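Local structure of 3-oxoacyl-(acyl-carrier protein) synthase II (1J3N) at residues A[52-57]-A[75-80]. The protein catalyses the condensation step of fatty acid elongation, joining an acyl group to malonyl-ACP to give a 3-oxoacyl-ACP. Sequence-based numbering, arbitrary orientation.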
loop_
_atom_site.group_PDB
_atom_site.type_symbol
_atom_site.label_atom_id
_atom_site.label_comp_id
_atom_site.label_asym_id
_atom_site.label_seq_id
_atom_site.Cartn_x
_atom_site.Cartn_y
_atom_site.Cartn_z
ATOM N N VAL A 52 0.213 23.476 6.169
ATOM C CA VAL A 52 -0.745 23.305 7.241
ATOM C C VAL A 52 -0.175 23.968 8.489
ATOM O O VAL A 52 1.029 23.925 8.726
ATOM C CB VAL A 52 -0.983 21.803 7.553
ATOM C CG1 VAL A 52 -1.628 21.655 8.913
ATOM C CG2 VAL A 52 -1.870 21.169 6.475
ATOM N N ASP A 53 -1.049 24.584 9.275
ATOM C CA ASP A 53 -0.651 25.228 10.519
ATOM C C ASP A 53 -1.388 24.519 11.642
ATOM O O ASP A 53 -2.587 24.707 11.816
ATOM C CB ASP A 53 -1.029 26.715 10.518
ATOM C CG ASP A 53 -0.165 27.537 9.584
ATOM O OD1 ASP A 53 1.066 27.327 9.581
ATOM O OD2 ASP A 53 -0.716 28.398 8.866
ATOM N N VAL A 54 -0.675 23.692 12.395
ATOM C CA VAL A 54 -1.293 22.963 13.489
ATOM C C VAL A 54 -0.269 22.673 14.578
ATOM O O VAL A 54 0.915 22.461 14.294
ATOM C CB VAL A 54 -1.900 21.622 12.998
ATOM C CG1 VAL A 54 -0.795 20.652 12.618
ATOM C CG2 VAL A 54 -2.787 21.021 14.076
ATOM N N ASP A 55 -0.733 22.673 15.823
ATOM C CA ASP A 55 0.126 22.392 16.969
ATOM C C ASP A 55 -0.050 20.926 17.356
ATOM O O ASP A 55 -0.985 20.569 18.070
ATOM C CB ASP A 55 -0.255 23.302 18.139
ATOM C CG ASP A 55 0.594 23.066 19.373
ATOM O OD1 ASP A 55 1.670 22.436 19.257
ATOM O OD2 ASP A 55 0.185 23.528 20.462
ATOM N N PRO A 56 0.849 20.053 16.877
ATOM C CA PRO A 56 0.766 18.623 17.187
ATOM C C PRO A 56 0.717 18.396 18.694
ATOM O O PRO A 56 0.003 17.521 19.176
ATOM C CB PRO A 56 2.039 18.060 16.559
ATOM C CG PRO A 56 2.300 19.001 15.423
ATOM C CD PRO A 56 2.036 20.337 16.056
ATOM N N GLY A 57 1.492 19.195 19.423
ATOM C CA GLY A 57 1.533 19.091 20.872
ATOM C C GLY A 57 0.159 19.289 21.485
ATOM O O GLY A 57 -0.078 18.921 22.636
ATOM N N ALA A 75 -1.612 12.008 10.359
ATOM C CA ALA A 75 -2.601 10.926 10.379
ATOM C C ALA A 75 -3.255 10.751 11.753
ATOM O O ALA A 75 -4.464 10.534 11.849
ATOM C CB ALA A 75 -1.960 9.632 9.950
ATOM N N LEU A 76 -2.454 10.827 12.815
ATOM C CA LEU A 76 -2.979 10.672 14.171
ATOM C C LEU A 76 -3.917 11.826 14.515
ATOM O O LEU A 76 -4.957 11.630 15.147
ATOM C CB LEU A 76 -1.823 10.588 15.181
ATOM C CG LEU A 76 -1.035 9.273 15.135
ATOM C CD1 LEU A 76 0.214 9.345 15.997
ATOM C CD2 LEU A 76 -1.941 8.152 15.614
ATOM N N ILE A 77 -3.558 13.028 14.076
ATOM C CA ILE A 77 -4.378 14.203 14.331
ATOM C C ILE A 77 -5.710 14.091 13.583
ATOM O O ILE A 77 -6.773 14.356 14.151
ATOM C CB ILE A 77 -3.645 15.494 13.898
ATOM C CG1 ILE A 77 -2.438 15.731 14.810
ATOM C CG2 ILE A 77 -4.610 16.685 13.933
ATOM C CD1 ILE A 77 -1.527 16.866 14.338
ATOM N N ALA A 78 -5.653 13.688 12.317
ATOM C CA ALA A 78 -6.873 13.545 11.520
ATOM C C ALA A 78 -7.764 12.442 12.076
ATOM O O ALA A 78 -8.984 12.580 12.107
ATOM C CB ALA A 78 -6.529 13.257 10.062
ATOM N N ALA A 79 -7.155 11.346 12.516
ATOM C CA ALA A 79 -7.917 10.239 13.082
ATOM C C ALA A 79 -8.625 10.681 14.359
ATOM O O ALA A 79 -9.779 10.316 14.583
ATOM C CB ALA A 79 -6.991 9.045 13.368
ATOM N N GLN A 80 -7.945 11.462 15.201
ATOM C CA GLN A 80 -8.563 11.951 16.435
ATOM C C GLN A 80 -9.745 12.851 16.074
ATOM O O GLN A 80 -10.845 12.698 16.610
ATOM C CB GLN A 80 -7.554 12.736 17.287
ATOM C CG GLN A 80 -8.091 13.116 18.673
ATOM C CD GLN A 80 -7.045 13.763 19.571
ATOM O OE1 GLN A 80 -5.864 13.418 19.522
ATOM N NE2 GLN A 80 -7.484 14.694 20.411
#
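Where the loop 52-57, extended through Asp55 and bending at Pro56, passes helix segment 75-80, the backbones approach most closely at Pro56 and Ile77, with 7.4 Å between their CA atoms. That spacing is bridged by Ile77, whose CD1 methyl reaches the loop at two places: it stands 4.1 Å from CA of Pro56 and 4.2 Å from CG1 of Val54. The second torsion extends the CG1 branch (chi2 171°), carrying CD1 out from the helix, while CG2 sits anti to the backbone N. Pro56 offers CB to the same methyl at 4.4 Å, so backbone and ring together present an apolar surface. Isoleucine suits this helix position because its CG1-CD1 branch is long enough to reach the loop, and the beta-branched Val54 answers with a short, stiff side chain directed at the helix.

In the layered alpha-beta-alpha-beta-alpha fold of the thiolase superfamily, helices flank two mixed sheets; helix 70-86 lies on strands 4-13 and 232-240 of the N-terminal half: Ile77 also touches Leu12 of strand 4-13, and Ala78, small enough for close packing, meets Ala233 and Val235 of strand 232-240. Val54 rests on Leu12 too, which makes the contact a three-way meeting of loop, helix and sheet. Exposed Asp55 points away from the helix, forms a salt bridge through OD2 with Arg62 and accepts a weak hydrogen bond at OD1 from N of Gly57 (3.3 Å, 122° at the hydrogen), spanning the bend at Pro56, whose ring restrains the backbone there. Asp53, also exposed, forms a salt bridge through OD2 with Arg34.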